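Local coordinates for protein blue-light-activated histidine kinase 2 (Erythrobacter litoralis HTCC2594, PDB 4R38) that senses blue light through a flavin-binding LOV domain, the part present here, and acts as a histidine kinase involved in light-enhanced bacterial virulence, at residues A[66-71]-A[90-95]; A[25-30]-A[122-127]; A[30-35]-A[116-121]. All blocks are in the same frame, centred on the assembly; numbering follows the deposited sequence.

Contact 1. Residues A[66-71]-A[90-95]; sequences GEKTDP and TIYNYR. With RBF (riboflavin), chain E.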
loop_
_atom_site.group_PDB
_atom_site.type_symbol
_atom_site.label_atom_id
_atom_site.label_comp_id
_atom_site.label_asym_id
_atom_site.label_seq_id
_atom_site.Cartn_x
_atom_site.Cartn_y
_atom_site.Cartn_z
ATOM N N GLY A 66 -2.912 -9.035 -8.120
ATOM C CA GLY A 66 -3.538 -10.124 -8.841
ATOM C C GLY A 66 -2.588 -10.907 -9.715
ATOM O O GLY A 66 -1.377 -10.913 -9.501
ATOM N N GLU A 67 -3.164 -11.536 -10.737
ATOM C CA GLU A 67 -2.486 -12.549 -11.504
ATOM C C GLU A 67 -1.222 -12.004 -12.184
ATOM O O GLU A 67 -0.224 -12.715 -12.301
ATOM C CB GLU A 67 -3.476 -13.151 -12.530
ATOM C CG GLU A 67 -4.687 -13.893 -11.894
ATOM C CD GLU A 67 -5.469 -13.072 -10.834
ATOM O OE1 GLU A 67 -5.584 -11.821 -10.968
ATOM O OE2 GLU A 67 -5.952 -13.685 -9.850
ATOM N N LYS A 68 -1.254 -10.745 -12.607
ATOM C CA LYS A 68 -0.126 -10.152 -13.333
ATOM C C LYS A 68 0.933 -9.491 -12.434
ATOM O O LYS A 68 1.985 -9.069 -12.908
ATOM C CB LYS A 68 -0.643 -9.129 -14.351
ATOM C CG LYS A 68 -1.549 -9.713 -15.437
ATOM C CD LYS A 68 -1.984 -8.609 -16.397
ATOM C CE LYS A 68 -2.867 -9.124 -17.532
ATOM N NZ LYS A 68 -3.272 -8.010 -18.439
ATOM N N THR A 69 0.672 -9.424 -11.133
ATOM C CA THR A 69 1.590 -8.794 -10.191
ATOM C C THR A 69 2.908 -9.553 -10.114
ATOM O O THR A 69 2.930 -10.771 -9.915
ATOM C CB THR A 69 0.937 -8.753 -8.816
ATOM O OG1 THR A 69 -0.258 -7.962 -8.891
ATOM C CG2 THR A 69 1.874 -8.189 -7.775
ATOM N N ASP A 70 3.999 -8.832 -10.296
ATOM C CA ASP A 70 5.327 -9.428 -10.332
ATOM C C ASP A 70 5.757 -9.928 -8.955
ATOM O O ASP A 70 5.744 -9.165 -8.003
ATOM C CB ASP A 70 6.329 -8.361 -10.769
ATOM C CG ASP A 70 7.714 -8.925 -10.975
ATOM O OD1 ASP A 70 7.921 -9.620 -11.979
ATOM O OD2 ASP A 70 8.612 -8.673 -10.156
ATOM N N PRO A 71 6.179 -11.198 -8.841
ATOM C CA PRO A 71 6.582 -11.670 -7.505
ATOM C C PRO A 71 7.884 -11.065 -6.980
ATOM O O PRO A 71 8.038 -10.916 -5.752
ATOM C CB PRO A 71 6.732 -13.186 -7.683
ATOM C CG PRO A 71 6.916 -13.395 -9.145
ATOM C CD PRO A 71 6.145 -12.284 -9.824
ATOM N N THR A 90 7.079 0.025 -8.766
ATOM C CA THR A 90 5.896 0.103 -9.613
ATOM C C THR A 90 5.302 -1.298 -9.774
ATOM O O THR A 90 5.953 -2.189 -10.301
ATOM C CB THR A 90 6.244 0.705 -10.969
ATOM O OG1 THR A 90 6.845 1.992 -10.760
ATOM C CG2 THR A 90 4.999 0.860 -11.835
ATOM N N ILE A 91 4.063 -1.470 -9.322
ATOM C CA ILE A 91 3.454 -2.794 -9.183
ATOM C C ILE A 91 2.074 -2.806 -9.867
ATOM O O ILE A 91 1.351 -1.809 -9.860
ATOM C CB ILE A 91 3.355 -3.161 -7.684
ATOM C CG1 ILE A 91 3.031 -4.636 -7.490
ATOM C CG2 ILE A 91 2.359 -2.226 -6.960
ATOM C CD1 ILE A 91 3.145 -5.097 -6.039
ATOM N N TYR A 92 1.724 -3.909 -10.502
ATOM C CA TYR A 92 0.427 -4.026 -11.157
ATOM C C TYR A 92 -0.675 -4.345 -10.158
ATOM O O TYR A 92 -0.599 -5.318 -9.409
ATOM C CB TYR A 92 0.469 -5.096 -12.247
ATOM C CG TYR A 92 -0.621 -4.935 -13.295
ATOM C CD1 TYR A 92 -0.472 -4.031 -14.340
ATOM C CD2 TYR A 92 -1.796 -5.678 -13.234
ATOM C CE1 TYR A 92 -1.457 -3.883 -15.305
ATOM C CE2 TYR A 92 -2.799 -5.519 -14.192
ATOM C CZ TYR A 92 -2.614 -4.632 -15.227
ATOM O OH TYR A 92 -3.595 -4.472 -16.184
ATOM N N ASN A 93 -1.702 -3.515 -10.166
ATOM C CA ASN A 93 -2.788 -3.609 -9.212
ATOM C C ASN A 93 -4.084 -3.621 -10.001
ATOM O O ASN A 93 -4.083 -3.389 -11.218
ATOM C CB ASN A 93 -2.814 -2.421 -8.252
ATOM C CG ASN A 93 -1.874 -2.560 -7.020
ATOM O OD1 ASN A 93 -1.833 -1.654 -6.193
ATOM N ND2 ASN A 93 -1.137 -3.678 -6.906
ATOM N N TYR A 94 -5.184 -3.858 -9.293
ATOM C CA TYR A 94 -6.491 -3.979 -9.899
ATOM C C TYR A 94 -7.473 -3.169 -9.079
ATOM O O TYR A 94 -7.497 -3.263 -7.852
ATOM C CB TYR A 94 -6.927 -5.454 -9.900
ATOM C CG TYR A 94 -6.039 -6.354 -10.742
ATOM C CD1 TYR A 94 -6.383 -6.671 -12.044
ATOM C CD2 TYR A 94 -4.841 -6.861 -10.233
ATOM C CE1 TYR A 94 -5.572 -7.513 -12.834
ATOM C CE2 TYR A 94 -4.025 -7.688 -10.995
ATOM C CZ TYR A 94 -4.397 -8.010 -12.303
ATOM O OH TYR A 94 -3.591 -8.815 -13.061
ATOM N N ARG A 95 -8.277 -2.344 -9.749
ATOM C CA ARG A 95 -9.324 -1.631 -9.053
ATOM C C ARG A 95 -10.452 -2.585 -8.672
ATOM O O ARG A 95 -10.439 -3.775 -9.036
ATOM C CB ARG A 95 -9.857 -0.466 -9.908
ATOM C CG ARG A 95 -8.753 0.428 -10.477
ATOM C CD ARG A 95 -9.311 1.670 -11.221
ATOM N NE ARG A 95 -8.387 2.116 -12.269
ATOM C CZ ARG A 95 -7.353 2.936 -12.071
ATOM N NH1 ARG A 95 -7.092 3.428 -10.878
ATOM N NH2 ARG A 95 -6.561 3.248 -13.078
HETATM N N1 RBF E . 0.734 -3.256 -2.293
HETATM C C2 RBF E . 0.036 -3.027 -3.435
HETATM O O2 RBF E . -0.073 -3.908 -4.267
HETATM N N3 RBF E . -0.530 -1.799 -3.640
HETATM C C4 RBF E . -0.502 -0.827 -2.703
HETATM O O4 RBF E . -1.034 0.288 -2.913
HETATM C C4A RBF E . 0.158 -1.058 -1.469
HETATM N N5 RBF E . 0.192 -0.148 -0.461
HETATM C C5A RBF E . 0.822 -0.425 0.694
HETATM C C6 RBF E . 0.892 0.516 1.760
HETATM C C7 RBF E . 1.531 0.220 2.962
HETATM C C7M RBF E . 1.541 1.329 4.044
HETATM C C8 RBF E . 2.146 -1.021 3.122
HETATM C C8M RBF E . 2.895 -1.451 4.384
HETATM C C9 RBF E . 2.104 -1.934 2.105
HETATM C C9A RBF E . 1.453 -1.673 0.864
HETATM N N10 RBF E . 1.408 -2.644 -0.122
HETATM C C10 RBF E . 0.763 -2.348 -1.315
HETATM C "C1'" RBF E . 2.112 -3.924 -0.027
HETATM C "C2'" RBF E . 1.326 -5.116 0.506
HETATM O "O2'" RBF E . 0.518 -4.674 1.520
HETATM C "C3'" RBF E . 2.306 -6.168 1.014
HETATM O "O3'" RBF E . 3.025 -5.660 2.104
HETATM C "C4'" RBF E . 3.307 -6.581 -0.062
HETATM O "O4'" RBF E . 2.655 -7.124 -1.181
HETATM C "C5'" RBF E . 4.296 -7.603 0.483
HETATM O "O5'" RBF E . 3.605 -8.746 0.957
HETATM O O HOH W 1 3.856 -5.990 -11.004
#
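Thr69 hangs on the edge strand 87-94 by its hydroxyl, which donates to Tyr92 O with OG1 and O 2.7 Å apart. OG1 sits opposite the carbonyl carbon (chi1 -62°) and also takes the N-H of Gly66, which opens the type I turn 66-69, in an almost straight bond (177°). The same torsion sends CG2 the other way, onto the Ile91 branch, where it meets CG1 at 3.7 Å. One residue earlier in the turn, Lys68 N donates to Tyr94 OH at 3.1 Å, and Tyr94 CE2 comes to 3.3 Å from Gly66 CA. The Lys68 chain, extended beyond CG, runs alongside Tyr92, its CB 3.8 Å from CD2. A water accepts from both Asp70 N and Tyr92 N. The loop before helix 71-82 packs here on an edge strand of the PAS sheet, beside the polar edge of the flavin in the LOV pocket. Riboflavin N3 and Asn103 ND2 donate to Asn93 OD1, the former at 2.9 Å, while Asn93 ND2 donates to riboflavin O2 and, from above the carbonyl plane, to Tyr92 O. Two donors at OD1 and two acceptors at ND2 fix which way round the amide lies, and Tyr92 O joins it to the turn.

Contact 2. Residues A[25-30]-A[122-127]; sequences SLTIAD and GIQVDM. With RBF (riboflavin), chain E.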
loop_
_atom_site.group_PDB
_atom_site.type_symbol
_atom_site.label_atom_id
_atom_site.label_comp_id
_atom_site.label_asym_id
_atom_site.label_seq_id
_atom_site.Cartn_x
_atom_site.Cartn_y
_atom_site.Cartn_z
ATOM N N SER A 25 -3.164 9.798 -2.969
ATOM C CA SER A 25 -3.549 8.585 -2.233
ATOM C C SER A 25 -2.516 8.315 -1.151
ATOM O O SER A 25 -1.308 8.314 -1.405
ATOM C CB SER A 25 -3.640 7.406 -3.202
ATOM O OG SER A 25 -3.937 6.167 -2.529
ATOM N N LEU A 26 -2.996 8.138 0.075
ATOM C CA LEU A 26 -2.130 7.856 1.205
ATOM C C LEU A 26 -2.755 6.769 2.058
ATOM O O LEU A 26 -3.978 6.719 2.209
ATOM C CB LEU A 26 -1.919 9.127 2.017
ATOM C CG LEU A 26 -0.909 9.036 3.178
ATOM C CD1 LEU A 26 -0.082 10.307 3.274
ATOM C CD2 LEU A 26 -1.632 8.747 4.473
ATOM N N THR A 27 -1.895 5.897 2.587
ATOM C CA THR A 27 -2.303 4.767 3.407
ATOM C C THR A 27 -1.335 4.635 4.572
ATOM O O THR A 27 -0.165 4.998 4.463
ATOM C CB THR A 27 -2.245 3.460 2.622
ATOM O OG1 THR A 27 -0.899 3.229 2.182
ATOM C CG2 THR A 27 -3.187 3.491 1.411
ATOM N N ILE A 28 -1.820 4.138 5.707
ATOM C CA ILE A 28 -0.952 3.873 6.840
ATOM C C ILE A 28 -1.319 2.472 7.297
ATOM O O ILE A 28 -2.503 2.161 7.358
ATOM C CB ILE A 28 -1.182 4.852 8.000
ATOM C CG1 ILE A 28 -0.853 6.306 7.577
ATOM C CG2 ILE A 28 -0.352 4.485 9.231
ATOM C CD1 ILE A 28 -1.314 7.334 8.562
ATOM N N ALA A 29 -0.313 1.651 7.596
ATOM C CA ALA A 29 -0.521 0.274 8.060
ATOM C C ALA A 29 0.131 0.092 9.411
ATOM O O ALA A 29 1.162 0.679 9.664
ATOM C CB ALA A 29 0.086 -0.702 7.091
ATOM N N ASP A 30 -0.467 -0.738 10.268
ATOM C CA ASP A 30 0.150 -1.087 11.534
ATOM C C ASP A 30 0.859 -2.412 11.289
ATOM O O ASP A 30 0.221 -3.476 11.267
ATOM C CB ASP A 30 -0.918 -1.207 12.625
ATOM C CG ASP A 30 -0.317 -1.468 14.013
ATOM O OD1 ASP A 30 0.792 -2.042 14.066
ATOM O OD2 ASP A 30 -0.941 -1.095 15.047
ATOM N N GLY A 122 2.501 4.873 3.115
ATOM C CA GLY A 122 2.721 4.715 1.686
ATOM C C GLY A 122 1.876 5.706 0.893
ATOM O O GLY A 122 0.762 6.051 1.302
ATOM N N ILE A 123 2.419 6.196 -0.218
ATOM C CA ILE A 123 1.596 6.895 -1.193
ATOM C C ILE A 123 1.568 6.083 -2.468
ATOM O O ILE A 123 2.509 5.329 -2.764
ATOM C CB ILE A 123 2.079 8.329 -1.493
ATOM C CG1 ILE A 123 3.500 8.306 -2.048
ATOM C CG2 ILE A 123 1.962 9.165 -0.234
ATOM C CD1 ILE A 123 3.963 9.663 -2.520
ATOM N N GLN A 124 0.446 6.197 -3.177
ATOM C CA GLN A 124 0.214 5.499 -4.414
ATOM C C GLN A 124 -0.048 6.505 -5.504
ATOM O O GLN A 124 -0.884 7.400 -5.347
ATOM C CB GLN A 124 -1.020 4.623 -4.313
ATOM C CG GLN A 124 -0.885 3.521 -3.329
ATOM C CD GLN A 124 -1.150 3.910 -1.897
ATOM O OE1 GLN A 124 -1.741 4.948 -1.606
ATOM N NE2 GLN A 124 -0.720 3.047 -0.977
ATOM N N VAL A 125 0.653 6.325 -6.612
ATOM C CA VAL A 125 0.465 7.150 -7.793
ATOM C C VAL A 125 0.045 6.256 -8.953
ATOM O O VAL A 125 0.767 5.335 -9.342
ATOM C CB VAL A 125 1.761 7.871 -8.187
ATOM C CG1 VAL A 125 1.524 8.749 -9.424
ATOM C CG2 VAL A 125 2.283 8.698 -7.033
ATOM N N ASP A 126 -1.137 6.532 -9.488
ATOM C CA ASP A 126 -1.687 5.822 -10.633
ATOM C C ASP A 126 -0.926 6.182 -11.912
ATOM O O ASP A 126 -1.006 7.329 -12.377
ATOM C CB ASP A 126 -3.157 6.225 -10.754
ATOM C CG ASP A 126 -3.942 5.378 -11.734
ATOM O OD1 ASP A 126 -3.349 4.690 -12.601
ATOM O OD2 ASP A 126 -5.186 5.429 -11.629
ATOM N N MET A 127 -0.204 5.209 -12.482
ATOM C CA MET A 127 0.563 5.429 -13.709
ATOM C C MET A 127 -0.198 4.922 -14.941
ATOM O O MET A 127 0.339 4.927 -16.050
ATOM C CB MET A 127 1.924 4.731 -13.632
ATOM C CG MET A 127 2.807 5.176 -12.481
ATOM S SD MET A 127 3.261 6.898 -12.664
ATOM C CE MET A 127 4.174 7.257 -11.151
HETATM N N1 RBF E . 0.734 -3.256 -2.293
HETATM C C2 RBF E . 0.036 -3.027 -3.435
HETATM O O2 RBF E . -0.073 -3.908 -4.267
HETATM N N3 RBF E . -0.530 -1.799 -3.640
HETATM C C4 RBF E . -0.502 -0.827 -2.703
HETATM O O4 RBF E . -1.034 0.288 -2.913
HETATM C C4A RBF E . 0.158 -1.058 -1.469
HETATM N N5 RBF E . 0.192 -0.148 -0.461
HETATM C C5A RBF E . 0.822 -0.425 0.694
HETATM C C6 RBF E . 0.892 0.516 1.760
HETATM C C7 RBF E . 1.531 0.220 2.962
HETATM C C7M RBF E . 1.541 1.329 4.044
HETATM C C8 RBF E . 2.146 -1.021 3.122
HETATM C C8M RBF E . 2.895 -1.451 4.384
HETATM C C9 RBF E . 2.104 -1.934 2.105
HETATM C C9A RBF E . 1.453 -1.673 0.864
HETATM N N10 RBF E . 1.408 -2.644 -0.122
HETATM C C10 RBF E . 0.763 -2.348 -1.315
HETATM C "C1'" RBF E . 2.112 -3.924 -0.027
HETATM C "C2'" RBF E . 1.326 -5.116 0.506
HETATM O "O2'" RBF E . 0.518 -4.674 1.520
HETATM C "C3'" RBF E . 2.306 -6.168 1.014
HETATM O "O3'" RBF E . 3.025 -5.660 2.104
HETATM C "C4'" RBF E . 3.307 -6.581 -0.062
HETATM O "O4'" RBF E . 2.655 -7.124 -1.181
HETATM C "C5'" RBF E . 4.296 -7.603 0.483
HETATM O "O5'" RBF E . 3.605 -8.746 0.957
HETATM O O HOH W 2 -2.214 9.589 -5.599
#
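Gln124 lays its amide across residues 25-27 of the neighbouring strand, meeting Ser25 with one end and Thr27 with the other. Ser25 OG donates to Gln124 OE1 at 2.7 Å, and Gln124 NE2 reaches Thr27 OG1 at 3.2 Å, the hydroxyl lying in the plane of the amide. A bend at chi2 (82°) turns the glutamine back over its neighbour strand, and the two hydroxyls hold the amide against rotation. NE2 also makes weak bonds to riboflavin N5 and O4, while CG touches O4 at 3.3 Å. On this crowded face Thr27 OG1 comes to 3.3 Å from riboflavin C6, and Gly122, with no side chain, lets the ring lie close to the strand; from helix 43-49, Phe45 packs on Ser25 and Thr27, Met48 on Ser25 and Gln124. The two strands are antiparallel neighbours in the five-stranded sheet of the PAS fold, and in LOV photoreceptors a glutamine near flavin N5 responds to adduct formation at the cysteine, here the unattached Cys61. Thr27 and Gly122 form a hydrogen-bonded pair, N to O at 3.0 Å in both directions. The other face is looser. There Leu26 and Ile123 make a non-hydrogen-bonded pair whose side chains meet lightly, CD1 to CG2 at 4.2 Å, both partly exposed. Nearby, a water links Ser25 N to Gln124 O.

Contact 3. Residues A[30-35]-A[116-121]; sequences DISQDD and KCRYFV. With RBF (riboflavin), chain E.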
loop_
_atom_site.group_PDB
_atom_site.type_symbol
_atom_site.label_atom_id
_atom_site.label_comp_id
_atom_site.label_asym_id
_atom_site.label_seq_id
_atom_site.Cartn_x
_atom_site.Cartn_y
_atom_site.Cartn_z
ATOM N N ASP A 30 -0.467 -0.738 10.268
ATOM C CA ASP A 30 0.150 -1.087 11.534
ATOM C C ASP A 30 0.859 -2.412 11.289
ATOM O O ASP A 30 0.221 -3.476 11.267
ATOM C CB ASP A 30 -0.918 -1.207 12.625
ATOM C CG ASP A 30 -0.317 -1.468 14.013
ATOM O OD1 ASP A 30 0.792 -2.042 14.066
ATOM O OD2 ASP A 30 -0.941 -1.095 15.047
ATOM N N ILE A 31 2.161 -2.350 11.017
ATOM C CA ILE A 31 2.906 -3.548 10.623
ATOM C C ILE A 31 3.317 -4.416 11.806
ATOM O O ILE A 31 3.964 -5.448 11.619
ATOM C CB ILE A 31 4.143 -3.225 9.726
ATOM C CG1 ILE A 31 5.199 -2.425 10.474
ATOM C CG2 ILE A 31 3.679 -2.510 8.433
ATOM C CD1 ILE A 31 6.558 -2.461 9.825
ATOM N N SER A 32 2.919 -4.028 13.003
ATOM C CA SER A 32 3.166 -4.870 14.157
ATOM C C SER A 32 1.986 -5.831 14.330
ATOM O O SER A 32 2.109 -6.836 15.017
ATOM C CB SER A 32 3.369 -4.014 15.416
ATOM O OG SER A 32 2.121 -3.615 15.944
ATOM N N GLN A 33 0.838 -5.511 13.730
ATOM C CA GLN A 33 -0.337 -6.394 13.809
ATOM C C GLN A 33 -0.295 -7.498 12.770
ATOM O O GLN A 33 0.270 -7.339 11.694
ATOM C CB GLN A 33 -1.642 -5.624 13.617
ATOM C CG GLN A 33 -2.010 -4.726 14.792
ATOM C CD GLN A 33 -3.371 -4.087 14.617
ATOM O OE1 GLN A 33 -4.368 -4.775 14.415
ATOM N NE2 GLN A 33 -3.420 -2.764 14.691
ATOM N N ASP A 34 -0.931 -8.623 13.081
ATOM C CA ASP A 34 -0.951 -9.731 12.166
ATOM C C ASP A 34 -1.422 -9.335 10.757
ATOM O O ASP A 34 -2.511 -8.804 10.572
ATOM C CB ASP A 34 -1.840 -10.827 12.721
ATOM C CG ASP A 34 -1.796 -12.066 11.881
ATOM O OD1 ASP A 34 -0.876 -12.885 12.086
ATOM O OD2 ASP A 34 -2.668 -12.204 11.002
ATOM N N ASP A 35 -0.565 -9.617 9.784
ATOM C CA ASP A 35 -0.820 -9.390 8.356
ATOM C C ASP A 35 -0.805 -7.913 7.961
ATOM O O ASP A 35 -1.302 -7.562 6.892
ATOM C CB ASP A 35 -2.117 -10.042 7.875
ATOM C CG ASP A 35 -2.059 -10.432 6.369
ATOM O OD1 ASP A 35 -0.943 -10.682 5.864
ATOM O OD2 ASP A 35 -3.113 -10.474 5.696
ATOM N N LYS A 116 10.829 0.379 17.495
ATOM C CA LYS A 116 9.872 -0.722 17.349
ATOM C C LYS A 116 9.242 -0.763 15.951
ATOM O O LYS A 116 8.625 -1.766 15.581
ATOM C CB LYS A 116 8.774 -0.624 18.417
ATOM C CG LYS A 116 9.283 -0.775 19.860
ATOM C CD LYS A 116 9.991 -2.111 20.070
ATOM C CE LYS A 116 10.412 -2.333 21.518
ATOM N NZ LYS A 116 11.200 -3.597 21.664
ATOM N N CYS A 117 9.403 0.327 15.198
ATOM C CA CYS A 117 8.891 0.456 13.821
ATOM C C CYS A 117 7.495 -0.123 13.593
ATOM O O CYS A 117 7.303 -1.080 12.842
ATOM C CB CYS A 117 9.872 -0.158 12.841
ATOM S SG CYS A 117 9.384 0.057 11.100
ATOM N N ARG A 118 6.511 0.498 14.218
ATOM C CA ARG A 118 5.168 -0.042 14.239
ATOM C C ARG A 118 4.339 0.321 13.016
ATOM O O ARG A 118 3.505 -0.443 12.589
ATOM C CB ARG A 118 4.467 0.469 15.495
ATOM C CG ARG A 118 3.009 0.141 15.554
ATOM C CD ARG A 118 2.463 0.356 16.956
ATOM N NE ARG A 118 1.231 -0.389 17.024
ATOM C CZ ARG A 118 1.005 -1.440 17.803
ATOM N NH1 ARG A 118 1.895 -1.838 18.721
ATOM N NH2 ARG A 118 -0.166 -2.036 17.708
ATOM N N TYR A 119 4.541 1.523 12.491
ATOM C CA TYR A 119 3.693 2.018 11.423
ATOM C C TYR A 119 4.467 2.274 10.140
ATOM O O TYR A 119 5.602 2.752 10.165
ATOM C CB TYR A 119 3.038 3.332 11.851
ATOM C CG TYR A 119 2.169 3.227 13.094
ATOM C CD1 TYR A 119 0.861 2.736 13.017
ATOM C CD2 TYR A 119 2.667 3.581 14.332
ATOM C CE1 TYR A 119 0.066 2.662 14.168
ATOM C CE2 TYR A 119 1.891 3.512 15.465
ATOM C CZ TYR A 119 0.598 3.029 15.383
ATOM O OH TYR A 119 -0.164 2.955 16.538
ATOM N N PHE A 120 3.802 2.001 9.031
ATOM C CA PHE A 120 4.360 2.253 7.709
ATOM C C PHE A 120 3.370 3.156 7.023
ATOM O O PHE A 120 2.165 2.980 7.164
ATOM C CB PHE A 120 4.526 0.955 6.927
ATOM C CG PHE A 120 5.963 0.562 6.674
ATOM C CD1 PHE A 120 6.429 0.398 5.384
ATOM C CD2 PHE A 120 6.831 0.342 7.724
ATOM C CE1 PHE A 120 7.743 0.051 5.153
ATOM C CE2 PHE A 120 8.158 -0.005 7.487
ATOM C CZ PHE A 120 8.597 -0.160 6.209
ATOM N N VAL A 121 3.889 4.117 6.268
ATOM C CA VAL A 121 3.070 4.981 5.446
ATOM C C VAL A 121 3.481 4.785 4.010
ATOM O O VAL A 121 4.658 4.529 3.724
ATOM C CB VAL A 121 3.236 6.500 5.833
ATOM C CG1 VAL A 121 4.677 6.974 5.664
ATOM C CG2 VAL A 121 2.292 7.386 5.014
HETATM N N1 RBF E . 0.734 -3.256 -2.293
HETATM C C2 RBF E . 0.036 -3.027 -3.435
HETATM O O2 RBF E . -0.073 -3.908 -4.267
HETATM N N3 RBF E . -0.530 -1.799 -3.640
HETATM C C4 RBF E . -0.502 -0.827 -2.703
HETATM O O4 RBF E . -1.034 0.288 -2.913
HETATM C C4A RBF E . 0.158 -1.058 -1.469
HETATM N N5 RBF E . 0.192 -0.148 -0.461
HETATM C C5A RBF E . 0.822 -0.425 0.694
HETATM C C6 RBF E . 0.892 0.516 1.760
HETATM C C7 RBF E . 1.531 0.220 2.962
HETATM C C7M RBF E . 1.541 1.329 4.044
HETATM C C8 RBF E . 2.146 -1.021 3.122
HETATM C C8M RBF E . 2.895 -1.451 4.384
HETATM C C9 RBF E . 2.104 -1.934 2.105
HETATM C C9A RBF E . 1.453 -1.673 0.864
HETATM N N10 RBF E . 1.408 -2.644 -0.122
HETATM C C10 RBF E . 0.763 -2.348 -1.315
HETATM C "C1'" RBF E . 2.112 -3.924 -0.027
HETATM C "C2'" RBF E . 1.326 -5.116 0.506
HETATM O "O2'" RBF E . 0.518 -4.674 1.520
HETATM C "C3'" RBF E . 2.306 -6.168 1.014
HETATM O "O3'" RBF E . 3.025 -5.660 2.104
HETATM C "C4'" RBF E . 3.307 -6.581 -0.062
HETATM O "O4'" RBF E . 2.655 -7.124 -1.181
HETATM C "C5'" RBF E . 4.296 -7.603 0.483
HETATM O "O5'" RBF E . 3.605 -8.746 0.957
#
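Arg118 grips Asp30 side-on, with NE and NH2 both donating to the single oxygen OD2, at 3.0 and 2.9 Å, in a salt bridge. NH2 uses the syn lone pair of OD2, but the two flat groups are steeply turned, their planes 70° apart. Gln33 NE2 adds a third donor to OD2 from above the carboxylate plane, at 3.0 Å and nearly straight (175°). The other oxygen, OD1, faces its own turn: Ser32 N donates to it, closing an Asx turn, and Ser32 OG donates at 2.8 Å from the syn side. That leaves five N-H or O-H groups on one buried carboxylate. With Asp30 CG opposite the backbone N (chi1 -176°), the carboxylate is carried across to Arg118. Ser32 OG meanwhile sits over the centre of the guanidinium face, 3.1 Å from CZ, without a hydrogen bond to its nitrogens. The antiparallel non-hydrogen-bonded pair Asp30-Tyr119 ends the pairing of strands 25-30 and 119-128 in the PAS sheet of the LOV domain; next to it Ile31 N donates to Arg118 O at 2.8 Å, and Asp114 takes the N-H of Arg118. Beside this polar cluster, Ile31 CD1 packs on Phe120 at CD2, 3.5 Å away, and near the sulfur of Cys117, which is in a disulfide with Cys84. Phe120 in turn touches the riboflavin methyl C8M through CB. With so many donors around it, Asp30 is probably kept ionised; its two oxygens accept from Ser32 and Gln33 of the turn and from Arg118, which joins the loop to the residue just before strand 119-128.

How the contacts relate
From the N terminus, strand 25-30 comes first, and its partner in contact 2 is the last strand, 119-128, closing nearly the whole domain. Contact 3 follows, sharing Asp30: the loop after strand 25-30 meets the turn leading into strand 119-128 and its first residues, closing a shorter loop within that of contact 2. Contact 1 lies inside both, tying the loop before helix 71-82 to edge strand 87-94; none cross. Ala29 N to Phe120 O, a probable hydrogen bond, joins contacts 2 and 3, and the salt bridge between Arg95 and Asp126 joins contacts 1 and 2. Contacts 1 and 3, centres about 22 Å apart, do not touch, but both reach riboflavin, the sheet and helix 71-82.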